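Local coordinates for protein phosphoribosylaminoimidazole-succinocarboxamide synthase (Ehrlichia chaffeensis str. Arkansas, PDB 3KRE) that catalyses the ATP-dependent joining of L-aspartate to 5-amino-1-(5-phospho-D-ribosyl)imidazole-4-carboxylate, giving SAICAR in de novo purine biosynthesis, at residues A[184-189]-A[255-260]; A[37-42]-A[99-104]. One frame throughout, in Å; residues are numbered along the deposited sequence.

Contact 1: A[184-189]-A[255-260]; sequences SELFFN and HKLNAI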
ATOM      1  N   SER A 184       6.428 -11.030   0.370  1.00  7.34           N
ATOM      2  CA  SER A 184       7.769 -11.282  -0.159  1.00  7.26           C
ATOM      3  C   SER A 184       7.838 -12.649  -0.813  1.00  6.88           C
ATOM      4  O   SER A 184       8.402 -12.804  -1.879  1.00  6.34           O
ATOM      5  CB  SER A 184       8.859 -11.179   0.931  1.00  7.59           C
ATOM      6  OG  SER A 184       9.033  -9.851   1.302  1.00  9.06           O
ATOM      7  N   GLU A 185       7.220 -13.630  -0.192  1.00  6.87           N
ATOM      8  CA  GLU A 185       7.263 -14.990  -0.700  1.00  9.45           C
ATOM      9  C   GLU A 185       6.446 -15.114  -1.990  1.00  8.21           C
ATOM     10  O   GLU A 185       6.886 -15.698  -2.991  1.00  7.60           O
ATOM     11  CB  GLU A 185       6.769 -15.975   0.365  1.00 10.69           C
ATOM     12  CG  GLU A 185       6.684 -17.406  -0.150  1.00 16.33           C
ATOM     13  CD  GLU A 185       6.518 -18.454   0.944  1.00 25.61           C
ATOM     14  OE1 GLU A 185       7.193 -18.363   2.001  1.00 31.81           O
ATOM     15  OE2 GLU A 185       5.736 -19.404   0.714  1.00 29.64           O
ATOM     16  N   LEU A 186       5.282 -14.510  -1.996  1.00  8.16           N
ATOM     17  CA  LEU A 186       4.431 -14.694  -3.158  1.00  9.48           C
ATOM     18  C   LEU A 186       5.027 -13.962  -4.371  1.00  8.43           C
ATOM     19  O   LEU A 186       5.017 -14.511  -5.474  1.00  7.86           O
ATOM     20  CB  LEU A 186       2.987 -14.349  -2.821  1.00 11.14           C
ATOM     21  CG  LEU A 186       2.464 -12.977  -2.794  1.00 14.79           C
ATOM     22  CD1 LEU A 186       2.198 -12.577  -4.241  1.00 17.47           C
ATOM     23  CD2 LEU A 186       1.174 -12.973  -1.894  1.00 15.87           C
ATOM     24  N   PHE A 187       5.649 -12.807  -4.148  1.00  7.09           N
ATOM     25  CA  PHE A 187       6.331 -12.106  -5.227  1.00  6.69           C
ATOM     26  C   PHE A 187       7.582 -12.850  -5.680  1.00  7.34           C
ATOM     27  O   PHE A 187       7.828 -12.991  -6.869  1.00  6.83           O
ATOM     28  CB  PHE A 187       6.665 -10.665  -4.831  1.00  7.33           C
ATOM     29  CG  PHE A 187       5.514  -9.707  -4.975  1.00  7.46           C
ATOM     30  CD1 PHE A 187       4.907  -9.504  -6.204  1.00  9.05           C
ATOM     31  CD2 PHE A 187       5.056  -8.983  -3.895  1.00  6.86           C
ATOM     32  CE1 PHE A 187       3.857  -8.588  -6.347  1.00  6.29           C
ATOM     33  CE2 PHE A 187       4.030  -8.069  -4.052  1.00  8.17           C
ATOM     34  CZ  PHE A 187       3.427  -7.896  -5.260  1.00  7.22           C
ATOM     35  N   PHE A 188       8.346 -13.384  -4.737  1.00  8.10           N
ATOM     36  CA  PHE A 188       9.554 -14.125  -5.087  1.00  7.89           C
ATOM     37  C   PHE A 188       9.228 -15.299  -6.013  1.00  8.23           C
ATOM     38  O   PHE A 188       9.956 -15.579  -6.956  1.00  7.67           O
ATOM     39  CB  PHE A 188      10.234 -14.645  -3.831  1.00  8.50           C
ATOM     40  CG  PHE A 188      11.452 -15.475  -4.118  1.00 10.08           C
ATOM     41  CD1 PHE A 188      12.680 -14.872  -4.286  1.00 12.36           C
ATOM     42  CD2 PHE A 188      11.353 -16.849  -4.264  1.00 12.50           C
ATOM     43  CE1 PHE A 188      13.815 -15.634  -4.573  1.00 15.25           C
ATOM     44  CE2 PHE A 188      12.467 -17.614  -4.566  1.00 13.57           C
ATOM     45  CZ  PHE A 188      13.693 -17.007  -4.699  1.00 14.72           C
ATOM     46  N   ASN A 189       8.121 -15.968  -5.722  1.00  8.21           N
ATOM     47  CA  ASN A 189       7.689 -17.140  -6.463  1.00  9.55           C
ATOM     48  C   ASN A 189       7.249 -16.822  -7.893  1.00  9.51           C
ATOM     49  O   ASN A 189       7.209 -17.707  -8.717  1.00  9.13           O
ATOM     50  CB  ASN A 189       6.629 -17.927  -5.658  1.00 10.52           C
ATOM     51  CG  ASN A 189       7.250 -18.622  -4.435  1.00 12.84           C
ATOM     52  OD1 ASN A 189       8.435 -18.910  -4.437  1.00 17.23           O
ATOM     53  ND2 ASN A 189       6.452 -18.878  -3.403  1.00 18.25           N
ATOM     54  N   HIS A 255       0.175  -9.615 -14.582  1.00  4.90           N
ATOM     55  CA  HIS A 255       0.293 -10.861 -15.306  1.00  4.94           C
ATOM     56  C   HIS A 255       0.964 -11.936 -14.521  1.00  5.65           C
ATOM     57  O   HIS A 255       0.497 -13.070 -14.505  1.00  7.33           O
ATOM     58  CB  HIS A 255       1.035 -10.658 -16.609  1.00  5.06           C
ATOM     59  CG  HIS A 255       0.249  -9.916 -17.630  1.00  6.13           C
ATOM     60  ND1 HIS A 255       0.818  -9.376 -18.760  1.00  6.56           N
ATOM     61  CD2 HIS A 255      -1.076  -9.639 -17.701  1.00  9.07           C
ATOM     62  CE1 HIS A 255      -0.120  -8.783 -19.477  1.00  8.92           C
ATOM     63  NE2 HIS A 255      -1.281  -8.942 -18.863  1.00  9.13           N
ATOM     64  N   LYS A 256       2.100 -11.604 -13.909  1.00  6.69           N
ATOM     65  CA  LYS A 256       2.860 -12.576 -13.102  1.00  6.51           C
ATOM     66  C   LYS A 256       2.083 -13.060 -11.889  1.00  6.21           C
ATOM     67  O   LYS A 256       2.189 -14.231 -11.512  1.00  5.10           O
ATOM     68  CB  LYS A 256       4.177 -11.961 -12.665  1.00  6.23           C
ATOM     69  CG  LYS A 256       5.136 -11.863 -13.829  1.00  9.28           C
ATOM     70  CD  LYS A 256       6.491 -11.389 -13.376  1.00 12.83           C
ATOM     71  CE  LYS A 256       7.577 -12.092 -14.175  1.00 16.22           C
ATOM     72  NZ  LYS A 256       8.680 -12.378 -13.294  1.00 15.51           N
ATOM     73  N   LEU A 257       1.266 -12.186 -11.297  1.00  6.00           N
ATOM     74  CA  LEU A 257       0.393 -12.579 -10.216  1.00  6.44           C
ATOM     75  C   LEU A 257      -0.856 -13.379 -10.653  1.00  7.93           C
ATOM     76  O   LEU A 257      -1.499 -14.036  -9.801  1.00  7.59           O
ATOM     77  CB  LEU A 257      -0.053 -11.347  -9.424  1.00  6.12           C
ATOM     78  CG  LEU A 257       1.022 -10.680  -8.572  1.00  5.87           C
ATOM     79  CD1 LEU A 257       0.433  -9.460  -7.877  1.00  4.95           C
ATOM     80  CD2 LEU A 257       1.557 -11.620  -7.507  1.00  6.65           C
ATOM     81  N   ASN A 258      -1.191 -13.325 -11.945  1.00  7.59           N
ATOM     82  CA  ASN A 258      -2.472 -13.846 -12.452  1.00  8.28           C
ATOM     83  C   ASN A 258      -3.641 -13.153 -11.761  1.00  9.03           C
ATOM     84  O   ASN A 258      -4.626 -13.797 -11.380  1.00  8.93           O
ATOM     85  CB  ASN A 258      -2.565 -15.369 -12.273  1.00  9.49           C
ATOM     86  CG  ASN A 258      -3.608 -16.003 -13.161  1.00 11.47           C
ATOM     87  OD1 ASN A 258      -4.040 -15.424 -14.169  1.00 11.27           O
ATOM     88  ND2 ASN A 258      -4.024 -17.234 -12.799  1.00 14.84           N
ATOM     89  N   ALA A 259      -3.529 -11.830 -11.629  1.00  7.83           N
ATOM     90  CA  ALA A 259      -4.498 -11.045 -10.867  1.00  8.99           C
ATOM     91  C   ALA A 259      -5.708 -10.591 -11.654  1.00  9.58           C
ATOM     92  O   ALA A 259      -6.661 -10.100 -11.060  1.00 10.46           O
ATOM     93  CB  ALA A 259      -3.818  -9.821 -10.229  1.00  8.21           C
ATOM     94  N   ILE A 260      -5.664 -10.678 -12.979  1.00 11.00           N
ATOM     95  CA  ILE A 260      -6.740 -10.139 -13.807  1.00 12.28           C
ATOM     96  C   ILE A 260      -7.757 -11.263 -14.015  1.00 14.69           C
ATOM     97  O   ILE A 260      -7.402 -12.321 -14.526  1.00 13.62           O
ATOM     98  CB  ILE A 260      -6.209  -9.630 -15.164  1.00 12.35           C
ATOM     99  CG1 ILE A 260      -5.265  -8.446 -14.949  1.00 13.25           C
ATOM    100  CG2 ILE A 260      -7.340  -9.151 -16.087  1.00 12.48           C
ATOM    101  CD1 ILE A 260      -4.568  -7.983 -16.247  1.00 14.86           C
TER
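Phe187 and Leu257 mark the closest approach of the two backbones, with 7.8 Å between Phe187 CA and Leu257 CA, a gap that side chains have to fill. Segment 184-189 lies on helix 166-189, in its C-terminal part. Segment 255-260 holds the last turn of helix 246-257 and the chain that leaves it. That helix finishes in a Schellman motif: Asn258 takes a positive phi of 58°, and its N bonds back to His255 O at 3.1 Å.

Leu257 carries its side of the contact with both methyl groups. CD2 goes to Leu186, where it lies 3.5 Å from Leu186 CD1, closer than carbons usually pack; the two leucine side chains meet nearly at right angles. CD1 goes to the phenyl ring of Phe187, 3.9 Å from Phe187 CE1, and approaches it obliquely. Phe187 CE1 in fact faces the fork of Leu257, almost equally far from the two methyls. With chi1 at 81° setting CG between the backbone N and the carbonyl carbon, the end of Leu186 comes nearer to Leu257.

Leu78 of helix 67-84 packs on both Leu186 and Phe187, while Ile192 and Val253 add to the surroundings of the phenyl ring. At the border of this apolar patch, Lys256 NZ donates a hydrogen bond to Val190 O, in the residue that follows segment 184-189. Between the two segments themselves the contact is purely apolar, so it rests on close packing and the exclusion of water and not on directed bonds.

Contact 2: A[37-42]-A[99-104]; sequences FATLNP and EQLVKK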
ATOM      1  N   PHE A  37     -16.618   5.934  -2.490  1.00  8.62           N
ATOM      2  CA  PHE A  37     -18.027   6.262  -2.680  1.00  8.02           C
ATOM      3  C   PHE A  37     -18.894   5.606  -1.636  1.00  8.94           C
ATOM      4  O   PHE A  37     -18.669   4.453  -1.231  1.00  6.51           O
ATOM      5  CB  PHE A  37     -18.555   5.799  -4.054  1.00  8.51           C
ATOM      6  CG  PHE A  37     -17.999   6.574  -5.228  1.00  8.44           C
ATOM      7  CD1 PHE A  37     -18.481   7.841  -5.535  1.00 11.46           C
ATOM      8  CD2 PHE A  37     -17.018   6.028  -6.044  1.00 10.96           C
ATOM      9  CE1 PHE A  37     -17.986   8.545  -6.616  1.00 12.47           C
ATOM     10  CE2 PHE A  37     -16.495   6.754  -7.134  1.00 12.49           C
ATOM     11  CZ  PHE A  37     -16.986   8.001  -7.418  1.00 13.37           C
ATOM     12  N   ALA A  38     -19.943   6.311  -1.218  1.00  8.10           N
ATOM     13  CA  ALA A  38     -20.945   5.682  -0.369  1.00  8.54           C
ATOM     14  C   ALA A  38     -21.712   4.613  -1.129  1.00  8.39           C
ATOM     15  O   ALA A  38     -21.776   4.621  -2.368  1.00  9.19           O
ATOM     16  CB  ALA A  38     -21.927   6.742   0.201  1.00  7.90           C
ATOM     17  N   THR A  39     -22.337   3.717  -0.362  1.00  9.06           N
ATOM     18  CA  THR A  39     -23.365   2.812  -0.869  1.00  9.36           C
ATOM     19  C   THR A  39     -24.624   2.967  -0.002  1.00 10.02           C
ATOM     20  O   THR A  39     -24.600   3.660   1.003  1.00 10.32           O
ATOM     21  CB  THR A  39     -22.896   1.336  -0.837  1.00  9.18           C
ATOM     22  OG1 THR A  39     -22.942   0.820   0.510  1.00  6.72           O
ATOM     23  CG2 THR A  39     -21.476   1.192  -1.438  1.00 10.60           C
ATOM     24  N   LEU A  40     -25.708   2.292  -0.363  1.00 10.67           N
ATOM     25  CA  LEU A  40     -26.926   2.302   0.481  1.00 11.61           C
ATOM     26  C   LEU A  40     -26.718   1.654   1.848  1.00 10.73           C
ATOM     27  O   LEU A  40     -27.453   1.940   2.773  1.00 10.67           O
ATOM     28  CB  LEU A  40     -28.110   1.619  -0.243  1.00 12.56           C
ATOM     29  CG  LEU A  40     -28.536   2.271  -1.586  1.00 16.40           C
ATOM     30  CD1 LEU A  40     -29.620   1.425  -2.295  1.00 20.46           C
ATOM     31  CD2 LEU A  40     -29.016   3.729  -1.392  1.00 19.26           C
ATOM     32  N   ASN A  41     -25.710   0.785   1.972  1.00 10.07           N
ATOM     33  CA  ASN A  41     -25.282   0.250   3.249  1.00  9.19           C
ATOM     34  C   ASN A  41     -24.281   1.194   3.920  1.00  9.35           C
ATOM     35  O   ASN A  41     -23.158   1.312   3.439  1.00  9.15           O
ATOM     36  CB  ASN A  41     -24.612  -1.121   3.028  1.00  8.46           C
ATOM     37  CG  ASN A  41     -24.288  -1.862   4.326  1.00  8.55           C
ATOM     38  OD1 ASN A  41     -23.976  -1.262   5.357  1.00  6.70           O
ATOM     39  ND2 ASN A  41     -24.343  -3.207   4.271  1.00  7.63           N
ATOM     40  N   PRO A  42     -24.645   1.798   5.073  1.00  8.80           N
ATOM     41  CA  PRO A  42     -23.755   2.776   5.745  1.00  9.05           C
ATOM     42  C   PRO A  42     -22.412   2.217   6.207  1.00  9.01           C
ATOM     43  O   PRO A  42     -21.454   2.986   6.476  1.00 10.17           O
ATOM     44  CB  PRO A  42     -24.592   3.215   6.951  1.00  9.28           C
ATOM     45  CG  PRO A  42     -25.464   2.089   7.222  1.00  9.93           C
ATOM     46  CD  PRO A  42     -25.854   1.560   5.881  1.00  9.67           C
ATOM     47  N   GLU A  99     -13.315  -1.001  -9.230  1.00  5.87           N
ATOM     48  CA  GLU A  99     -13.942  -0.861  -7.914  1.00  5.39           C
ATOM     49  C   GLU A  99     -13.959  -2.133  -7.126  1.00  5.12           C
ATOM     50  O   GLU A  99     -14.105  -3.223  -7.666  1.00  5.35           O
ATOM     51  CB  GLU A  99     -15.376  -0.340  -8.047  1.00  5.32           C
ATOM     52  CG  GLU A  99     -15.412   1.042  -8.667  1.00  7.80           C
ATOM     53  CD  GLU A  99     -16.780   1.630  -8.835  1.00  8.67           C
ATOM     54  OE1 GLU A  99     -17.785   0.885  -8.870  1.00  7.46           O
ATOM     55  OE2 GLU A  99     -16.841   2.871  -8.966  1.00  9.16           O
ATOM     56  N   GLN A 100     -13.816  -1.967  -5.833  1.00  5.22           N
ATOM     57  CA  GLN A 100     -14.029  -3.060  -4.897  1.00  6.21           C
ATOM     58  C   GLN A 100     -14.863  -2.538  -3.747  1.00  5.88           C
ATOM     59  O   GLN A 100     -14.819  -1.350  -3.431  1.00  6.40           O
ATOM     60  CB  GLN A 100     -12.702  -3.689  -4.432  1.00  6.93           C
ATOM     61  CG  GLN A 100     -11.628  -2.790  -4.065  1.00 10.29           C
ATOM     62  CD  GLN A 100     -10.313  -3.512  -3.882  1.00  9.36           C
ATOM     63  OE1 GLN A 100     -10.028  -3.996  -2.800  1.00 10.59           O
ATOM     64  NE2 GLN A 100      -9.468  -3.525  -4.935  1.00  8.39           N
ATOM     65  N   LEU A 101     -15.637  -3.432  -3.166  1.00  5.02           N
ATOM     66  CA  LEU A 101     -16.451  -3.176  -1.999  1.00  3.97           C
ATOM     67  C   LEU A 101     -15.588  -3.437  -0.777  1.00  3.80           C
ATOM     68  O   LEU A 101     -14.979  -4.513  -0.642  1.00  4.55           O
ATOM     69  CB  LEU A 101     -17.655  -4.104  -1.969  1.00  3.70           C
ATOM     70  CG  LEU A 101     -18.761  -3.742  -0.963  1.00  3.54           C
ATOM     71  CD1 LEU A 101     -19.402  -2.370  -1.334  1.00  5.45           C
ATOM     72  CD2 LEU A 101     -19.821  -4.843  -0.887  1.00  3.10           C
ATOM     73  N   VAL A 102     -15.560  -2.468   0.125  1.00  2.42           N
ATOM     74  CA  VAL A 102     -14.772  -2.587   1.337  1.00  3.23           C
ATOM     75  C   VAL A 102     -15.545  -2.078   2.559  1.00  3.93           C
ATOM     76  O   VAL A 102     -16.527  -1.289   2.450  1.00  4.62           O
ATOM     77  CB  VAL A 102     -13.441  -1.805   1.232  1.00  4.23           C
ATOM     78  CG1 VAL A 102     -12.586  -2.267   0.041  1.00  3.57           C
ATOM     79  CG2 VAL A 102     -13.733  -0.289   1.135  1.00  3.95           C
ATOM     80  N   LYS A 103     -15.081  -2.524   3.724  1.00  4.80           N
ATOM     81  CA  LYS A 103     -15.653  -2.131   5.005  1.00  5.53           C
ATOM     82  C   LYS A 103     -15.439  -0.634   5.197  1.00  5.81           C
ATOM     83  O   LYS A 103     -14.365  -0.155   4.935  1.00  6.27           O
ATOM     84  CB  LYS A 103     -14.962  -2.869   6.158  1.00  5.75           C
ATOM     85  CG  LYS A 103     -15.189  -4.386   6.194  1.00  9.76           C
ATOM     86  CD  LYS A 103     -14.543  -5.052   7.449  1.00 14.11           C
ATOM     87  CE  LYS A 103     -15.565  -5.753   8.385  1.00 17.53           C
ATOM     88  NZ  LYS A 103     -16.841  -5.031   8.489  1.00 19.72           N
ATOM     89  N   LYS A 104     -16.421   0.061   5.727  1.00  6.21           N
ATOM     90  CA  LYS A 104     -16.237   1.423   6.133  1.00  7.33           C
ATOM     91  C   LYS A 104     -15.567   1.381   7.511  1.00  7.65           C
ATOM     92  O   LYS A 104     -16.166   0.958   8.503  1.00  7.70           O
ATOM     93  CB  LYS A 104     -17.554   2.184   6.153  1.00  8.05           C
ATOM     94  CG  LYS A 104     -17.384   3.697   6.367  1.00 10.37           C
ATOM     95  CD  LYS A 104     -18.711   4.441   6.324  1.00 13.81           C
ATOM     96  CE  LYS A 104     -18.475   5.966   6.168  1.00 17.96           C
ATOM     97  NZ  LYS A 104     -19.779   6.747   6.102  1.00 17.62           N
TER
HETATM   98  O   HOH W   1     -22.646   5.660   6.922  0.50 12.29           O
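Two methyl groups, Thr39 CG2 and Leu101 CD1, meet at 4.1 Å and make the apolar part of this contact; their side chains cross at about a right angle. With CG anti to the backbone N (chi1 -167°), Leu101 brings CD1 up to the threonine. The hydroxyl of Thr39 is occupied elsewhere, bonding to Glu44 O, and it also takes a weak bond from Asn41 N within the same segment.

At the other end Phe37 and Glu99 touch loosely. Glu99 OE2 comes obliquely to the phenyl ring, 4.3 Å from Phe37 CD2. Each carboxylate oxygen has a hydrogen-bond partner elsewhere, OE2 with His48 ND1 and OE1 with Asn96 ND2, and bonds at both oxygens are consistent with a set rotation of the group beside the ring.

Such spacing follows from the topology. Strands 34-38 and 99-107 are not sheet neighbours; strand 44-49 runs between them, antiparallel to both, pairing with Phe37 through Ile46 and with Gln100 through Gln47. Phe37 with Glu99 and Thr39 with Leu101 therefore meet over this middle strand by side chains, in the large curled antiparallel sheet of this SAICAR synthetase, and Thr39 CA stands 9.2 Å from Leu101 CA.

Polar contact also occurs at the exposed end, where Pro42 lies in the connection leading into strand 44-49 and Lys104 stretches out fully along its carbonyl. Pro42 O sits 3.1 Å from Lys104 CD, short for oxygen and carbon, yet 4.1 Å from Lys104 NZ without a direct hydrogen bond. A water closes the gap instead, donating to Pro42 O at 3.0 Å and accepting from Lys104 NZ at 3.2 Å.

Contacts 1 and 2 belong to the same SAICAR synthetase chain but do not touch: their centres are 27 Å apart and their nearest atoms about 9 Å. In sequence they come in series, contact 2 closing before contact 1 begins. Helix 67-84 links them structurally, since its Leu78 packs on Leu186 and Phe187 of contact 1 while its Asn72 bonds Gln100 on strand 99-107 of contact 2. Contact 1 is buried and apolar, contact 2 a surface contact completed by water. A bound ethanediol, probably from the crystallisation liquor, lies about 4 Å from the Lys104 side chain; neither contact can be placed at the active site from the residues described.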